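Local coordinates for protein putative mandelate racemase (Bordetella bronchiseptica, PDB 3OZM) that probably acts on sugar-derived acids as a magnesium-dependent member of the mandelate racemase branch of the enolase superfamily, and binds D-xylaric acid here, at residues A[23-28]-A[145-150]; A[171-176]-A[199-204]. One frame throughout, in Å; residues are numbered along the deposited sequence.

In the fold
Both contacts border the D-xylarate site of an enolase-superfamily subunit, and their centres lie about 8 Å apart. Contact 1 sets segment 23-28 of the N-terminal domain against residues 147-149, just past strand 139-146; contact 2 pairs the next two strands of the barrel, 169-173 and 197-201. Strands 139-146 and 169-173 are neighbours in the sheet, and I146 N approaches K171 O at 2.7 Å, a probable hydrogen bond. W148 also packs on the backbone of K173, its CD1 3.5 Å from K173 O. S25 and Y147 of contact 1 hold one carboxylate of the ligand, whereas D201 of contact 2 binds the magnesium ion, about 7 Å from the side chain of S25.

Contact 1 (A[23-28]-A[145-150]); sequences VESGAG and SIYWDL. With DXL (D-xylaric acid), chain J.
This interdomain contact packs a turn-bearing segment of the N-terminal domain, residues 23-26, on Y147 and W148, just past barrel strand 139-146. One backbone bond ties the two together, W148 N to E24 O (3.2 Å), with a C=O...N angle of 176°, so the donor sits almost straight ahead of the carbonyl. Water 1 adds a bridge, accepting from E24 N and donating to W148 O.

V23 covers one face of the Y147 ring, its CG2 3.4 Å from the ring centroid and only 6° off the normal. With CG1 anti to the carbonyl carbon (chi1 -65°), CG2 falls between the backbone N and the carbonyl carbon and lies over the ring centre. At the edge of the same ring, in its plane, lie the peptide joining E24 to S25 and the ligand oxygen OAA. The W148 ring takes backbone instead: S25 CA stands 3.9 Å from the centroid of its five-membered ring, and G26 N is 3.2 Å from CZ2, over the same face. E24 and D149 put like charges near each other, but H385 bonds to E24 and R176 to D149.

S25 OG gives its proton to DXL OAE (2.7 Å) and accepts from A27 N, closing an ST turn. Y147 OH donates to DXL OAA (2.6 Å). Two domains thus share one ligand carboxylate, as in enolase-superfamily sites, where an N-terminal-domain loop covers the barrel mouth.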
loop_
_atom_site.group_PDB
_atom_site.type_symbol
_atom_site.label_atom_id
_atom_site.label_comp_id
_atom_site.label_asym_id
_atom_site.label_seq_id
_atom_site.Cartn_x
_atom_site.Cartn_y
_atom_site.Cartn_z
ATOM N N VAL A 23 33.234 -12.207 -8.188
ATOM C CA VAL A 23 33.476 -11.060 -7.321
ATOM C C VAL A 23 33.159 -11.434 -5.886
ATOM O O VAL A 23 32.372 -12.350 -5.644
ATOM C CB VAL A 23 32.615 -9.831 -7.738
ATOM C CG1 VAL A 23 33.009 -9.329 -9.116
ATOM C CG2 VAL A 23 31.130 -10.167 -7.686
ATOM N N GLU A 24 33.771 -10.720 -4.941
ATOM C CA GLU A 24 33.526 -10.936 -3.524
ATOM C C GLU A 24 33.085 -9.651 -2.813
ATOM O O GLU A 24 33.586 -8.569 -3.095
ATOM C CB GLU A 24 34.779 -11.492 -2.838
ATOM C CG GLU A 24 34.534 -11.939 -1.402
ATOM C CD GLU A 24 35.706 -12.707 -0.809
ATOM O OE1 GLU A 24 36.811 -12.652 -1.388
ATOM O OE2 GLU A 24 35.512 -13.362 0.238
ATOM N N SER A 25 32.143 -9.795 -1.887
ATOM C CA SER A 25 31.788 -8.723 -0.966
ATOM C C SER A 25 31.617 -9.348 0.410
ATOM O O SER A 25 31.955 -10.514 0.613
ATOM C CB SER A 25 30.476 -8.074 -1.390
ATOM O OG SER A 25 29.431 -9.024 -1.289
ATOM N N GLY A 26 31.091 -8.573 1.357
ATOM C CA GLY A 26 30.792 -9.096 2.677
ATOM C C GLY A 26 29.890 -10.318 2.638
ATOM O O GLY A 26 29.897 -11.130 3.563
ATOM N N ALA A 27 29.115 -10.452 1.561
ATOM C CA ALA A 27 28.188 -11.569 1.390
ATOM C C ALA A 27 28.881 -12.873 0.977
ATOM O O ALA A 27 28.278 -13.947 1.043
ATOM C CB ALA A 27 27.089 -11.203 0.376
ATOM N N GLY A 28 30.137 -12.769 0.541
ATOM C CA GLY A 28 30.923 -13.934 0.149
ATOM C C GLY A 28 31.402 -13.868 -1.294
ATOM O O GLY A 28 31.054 -12.950 -2.027
ATOM N N SER A 145 27.661 -3.991 -8.897
ATOM C CA SER A 145 28.343 -2.965 -8.120
ATOM C C SER A 145 29.810 -3.108 -8.477
ATOM O O SER A 145 30.191 -4.024 -9.212
ATOM C CB SER A 145 28.230 -3.231 -6.613
ATOM O OG SER A 145 26.921 -3.013 -6.122
ATOM N N ILE A 146 30.627 -2.217 -7.934
ATOM C CA ILE A 146 32.076 -2.359 -7.971
ATOM C C ILE A 146 32.498 -3.066 -6.687
ATOM O O ILE A 146 32.187 -2.598 -5.598
ATOM C CB ILE A 146 32.731 -0.978 -8.105
ATOM C CG1 ILE A 146 32.268 -0.316 -9.407
ATOM C CG2 ILE A 146 34.256 -1.082 -8.029
ATOM C CD1 ILE A 146 32.588 1.164 -9.496
ATOM N N TYR A 147 33.178 -4.207 -6.816
ATOM C CA TYR A 147 33.377 -5.120 -5.685
ATOM C C TYR A 147 34.736 -4.967 -4.997
ATOM O O TYR A 147 35.511 -4.078 -5.341
ATOM C CB TYR A 147 33.133 -6.574 -6.119
ATOM C CG TYR A 147 31.663 -6.928 -6.119
ATOM C CD1 TYR A 147 30.815 -6.453 -7.112
ATOM C CD2 TYR A 147 31.117 -7.707 -5.107
ATOM C CE1 TYR A 147 29.456 -6.755 -7.100
ATOM C CE2 TYR A 147 29.777 -8.023 -5.093
ATOM C CZ TYR A 147 28.949 -7.544 -6.090
ATOM O OH TYR A 147 27.604 -7.851 -6.061
ATOM N N TRP A 148 35.002 -5.839 -4.027
ATOM C CA TRP A 148 36.245 -5.808 -3.250
ATOM C C TRP A 148 37.491 -6.126 -4.088
ATOM O O TRP A 148 37.382 -6.633 -5.206
ATOM C CB TRP A 148 36.173 -6.823 -2.103
ATOM C CG TRP A 148 35.268 -6.450 -0.973
ATOM C CD1 TRP A 148 34.501 -5.325 -0.862
ATOM C CD2 TRP A 148 35.051 -7.209 0.226
ATOM N NE1 TRP A 148 33.811 -5.340 0.335
ATOM C CE2 TRP A 148 34.136 -6.483 1.022
ATOM C CE3 TRP A 148 35.541 -8.431 0.703
ATOM C CZ2 TRP A 148 33.700 -6.942 2.269
ATOM C CZ3 TRP A 148 35.104 -8.891 1.946
ATOM C CH2 TRP A 148 34.190 -8.147 2.711
ATOM N N ASP A 149 38.668 -5.827 -3.533
ATOM C CA ASP A 149 39.948 -6.301 -4.087
ATOM C C ASP A 149 40.610 -5.362 -5.100
ATOM O O ASP A 149 41.663 -5.693 -5.653
ATOM C CB ASP A 149 39.789 -7.683 -4.740
ATOM C CG ASP A 149 39.532 -8.785 -3.735
ATOM O OD1 ASP A 149 40.398 -8.999 -2.861
ATOM O OD2 ASP A 149 38.478 -9.457 -3.837
ATOM N N LEU A 150 40.000 -4.211 -5.354
ATOM C CA LEU A 150 40.522 -3.277 -6.351
ATOM C C LEU A 150 41.389 -2.175 -5.758
ATOM O O LEU A 150 41.217 -1.796 -4.602
ATOM C CB LEU A 150 39.372 -2.621 -7.117
ATOM C CG LEU A 150 38.402 -3.591 -7.789
ATOM C CD1 LEU A 150 37.309 -2.822 -8.508
ATOM C CD2 LEU A 150 39.161 -4.491 -8.754
HETATM O OAA DXL J . 26.743 -9.134 -4.009
HETATM O OAB DXL J . 24.731 -10.702 -3.044
HETATM O OAC DXL J . 24.393 -6.767 -1.202
HETATM O OAD DXL J . 22.929 -6.245 -4.456
HETATM O OAE DXL J . 26.987 -8.254 -1.991
HETATM C CAF DXL J . 26.346 -8.898 -2.855
HETATM C CAG DXL J . 24.963 -9.414 -2.447
HETATM C CAH DXL J . 23.875 -8.446 -2.947
HETATM C CAI DXL J . 24.238 -6.987 -2.611
HETATM C CAJ DXL J . 23.318 -5.955 -3.305
HETATM O OAK DXL J . 23.042 -4.884 -2.715
HETATM O OAL DXL J . 22.605 -8.858 -2.429
HETATM O O HOH W 1 35.848 -9.033 -5.877
#

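Contact 2 (A[171-176]-A[199-204]); sequences KLKVGR and LVDANQ. With MG (magnesium ion), chain I; DXL (D-xylaric acid), chain J.
D201 and K171 meet on the ligand side of two parallel strands, and with V174 they have the most surface buried here. The carboxylate of D201 binds the magnesium ion through OD2 (2.2 Å). D201 leaves its strand on the face shared with K171 and K173, and a chi1 of -174° swings the carboxylate away from its own amide toward the metal. Its other oxygen, OD1, accepts from N203 N at 2.9 Å, on the anti side and 32° out of the carboxylate plane. This Asx turn and a proton from water 3, itself a metal ligand, help fix the rotation of the group.

The aliphatic part of K171 runs past D201, CD lying 3.7 Å from D201 CB. A bend at chi3 (77°) carries NZ on to DXL OAK (2.7 Å), and E227 forms a salt bridge with the same amine.

Strands 169-173 and 197-201, linked through helix 178-192, form a beta-alpha-beta unit of the TIM-type barrel. Their ladder includes L172 N to L199 O, D201 N to L172 O and V174 N to D201 O.

V174, just past the end of strand 169-173, packs on V200 and A202 and also touches D181 of helix 178-192. Its CG2 presses on V200 CG1 at 3.5 Å, tight for two methyls, and also touches A202 CB. E227 and E254 complete the protein ligands of the magnesium, while D-xylarate chelates it through OAC and OAK; N203 ND2 donates to OAC at 3.0 Å.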
loop_
_atom_site.group_PDB
_atom_site.type_symbol
_atom_site.label_atom_id
_atom_site.label_comp_id
_atom_site.label_asym_id
_atom_site.label_seq_id
_atom_site.Cartn_x
_atom_site.Cartn_y
_atom_site.Cartn_z
ATOM N N LYS A 171 27.305 1.660 -7.395
ATOM C CA LYS A 171 27.517 1.265 -6.002
ATOM C C LYS A 171 28.869 0.575 -5.797
ATOM O O LYS A 171 29.300 -0.223 -6.639
ATOM C CB LYS A 171 26.377 0.341 -5.535
ATOM C CG LYS A 171 26.411 0.045 -4.035
ATOM C CD LYS A 171 25.043 -0.426 -3.488
ATOM C CE LYS A 171 24.741 -1.902 -3.840
ATOM N NZ LYS A 171 23.337 -2.267 -3.435
ATOM N N LEU A 172 29.514 0.880 -4.670
ATOM C CA LEU A 172 30.821 0.319 -4.305
ATOM C C LEU A 172 30.695 -0.539 -3.060
ATOM O O LEU A 172 30.149 -0.094 -2.037
ATOM C CB LEU A 172 31.823 1.445 -4.017
ATOM C CG LEU A 172 33.189 1.030 -3.454
ATOM C CD1 LEU A 172 34.029 0.345 -4.550
ATOM C CD2 LEU A 172 33.929 2.234 -2.867
ATOM N N LYS A 173 31.209 -1.759 -3.143
ATOM C CA LYS A 173 31.279 -2.643 -1.992
ATOM C C LYS A 173 32.463 -2.277 -1.097
ATOM O O LYS A 173 33.579 -2.025 -1.575
ATOM C CB LYS A 173 31.378 -4.107 -2.447
ATOM C CG LYS A 173 30.239 -4.522 -3.337
ATOM C CD LYS A 173 28.932 -4.545 -2.563
ATOM C CE LYS A 173 27.818 -5.095 -3.426
ATOM N NZ LYS A 173 26.666 -5.536 -2.599
ATOM N N VAL A 174 32.214 -2.235 0.206
ATOM C CA VAL A 174 33.266 -1.913 1.168
ATOM C C VAL A 174 33.191 -2.816 2.382
ATOM O O VAL A 174 32.246 -3.592 2.538
ATOM C CB VAL A 174 33.171 -0.453 1.657
ATOM C CG1 VAL A 174 33.194 0.508 0.489
ATOM C CG2 VAL A 174 31.903 -0.263 2.520
ATOM N N GLY A 175 34.196 -2.721 3.248
ATOM C CA GLY A 175 34.120 -3.377 4.540
ATOM C C GLY A 175 35.329 -4.181 4.971
ATOM O O GLY A 175 35.556 -4.368 6.163
ATOM N N ARG A 176 36.105 -4.675 4.017
ATOM C CA ARG A 176 37.225 -5.524 4.392
ATOM C C ARG A 176 38.415 -4.691 4.847
ATOM O O ARG A 176 39.079 -5.025 5.829
ATOM C CB ARG A 176 37.621 -6.470 3.258
ATOM C CG ARG A 176 38.539 -7.598 3.732
ATOM C CD ARG A 176 38.697 -8.666 2.679
ATOM N NE ARG A 176 39.245 -8.100 1.458
ATOM C CZ ARG A 176 39.267 -8.726 0.288
ATOM N NH1 ARG A 176 38.760 -9.949 0.176
ATOM N NH2 ARG A 176 39.792 -8.117 -0.770
ATOM N N LEU A 199 27.016 5.206 -4.437
ATOM C CA LEU A 199 26.448 4.512 -3.299
ATOM C C LEU A 199 27.522 3.597 -2.703
ATOM O O LEU A 199 28.424 3.140 -3.406
ATOM C CB LEU A 199 25.274 3.650 -3.758
ATOM C CG LEU A 199 23.989 4.334 -4.240
ATOM C CD1 LEU A 199 24.227 5.455 -5.262
ATOM C CD2 LEU A 199 23.034 3.273 -4.812
ATOM N N VAL A 200 27.407 3.304 -1.417
ATOM C CA VAL A 200 28.345 2.405 -0.766
ATOM C C VAL A 200 27.572 1.317 -0.023
ATOM O O VAL A 200 26.506 1.586 0.552
ATOM C CB VAL A 200 29.220 3.210 0.221
ATOM C CG1 VAL A 200 29.976 2.302 1.155
ATOM C CG2 VAL A 200 30.162 4.146 -0.550
ATOM N N ASP A 201 28.120 0.101 -0.021
ATOM C CA ASP A 201 27.450 -1.062 0.559
ATOM C C ASP A 201 28.470 -1.876 1.330
ATOM O O ASP A 201 29.402 -2.433 0.743
ATOM C CB ASP A 201 26.840 -1.913 -0.560
ATOM C CG ASP A 201 25.987 -3.065 -0.043
ATOM O OD1 ASP A 201 26.014 -3.392 1.172
ATOM O OD2 ASP A 201 25.297 -3.658 -0.887
ATOM N N ALA A 202 28.294 -1.947 2.647
ATOM C CA ALA A 202 29.232 -2.683 3.496
ATOM C C ALA A 202 28.820 -4.130 3.791
ATOM O O ALA A 202 29.561 -4.846 4.433
ATOM C CB ALA A 202 29.464 -1.904 4.822
ATOM N N ASN A 203 27.641 -4.561 3.329
ATOM C CA ASN A 203 27.189 -5.926 3.596
ATOM C C ASN A 203 27.337 -6.371 5.062
ATOM O O ASN A 203 27.788 -7.482 5.331
ATOM C CB ASN A 203 27.927 -6.908 2.680
ATOM C CG ASN A 203 27.490 -6.782 1.241
ATOM O OD1 ASN A 203 28.135 -6.100 0.444
ATOM N ND2 ASN A 203 26.381 -7.430 0.901
ATOM N N GLN A 204 26.954 -5.496 5.991
ATOM C CA GLN A 204 26.992 -5.771 7.434
ATOM C C GLN A 204 28.389 -6.003 8.031
ATOM O O GLN A 204 28.511 -6.597 9.105
ATOM C CB GLN A 204 26.115 -6.978 7.789
ATOM C CG GLN A 204 24.708 -6.970 7.194
ATOM C CD GLN A 204 23.887 -8.161 7.670
ATOM O OE1 GLN A 204 23.709 -8.360 8.866
ATOM N NE2 GLN A 204 23.394 -8.971 6.725
HETATM MG MG MG I . 23.442 -4.848 -0.526
HETATM O OAA DXL J . 26.743 -9.134 -4.009
HETATM O OAB DXL J . 24.731 -10.702 -3.044
HETATM O OAC DXL J . 24.393 -6.767 -1.202
HETATM O OAD DXL J . 22.929 -6.245 -4.456
HETATM O OAE DXL J . 26.987 -8.254 -1.991
HETATM C CAF DXL J . 26.346 -8.898 -2.855
HETATM C CAG DXL J . 24.963 -9.414 -2.447
HETATM C CAH DXL J . 23.875 -8.446 -2.947
HETATM C CAI DXL J . 24.238 -6.987 -2.611
HETATM C CAJ DXL J . 23.318 -5.955 -3.305
HETATM O OAK DXL J . 23.042 -4.884 -2.715
HETATM O OAL DXL J . 22.605 -8.858 -2.429
HETATM O O HOH W 2 30.712 -5.607 1.099
HETATM O O HOH W 3 24.028 -5.099 1.474
#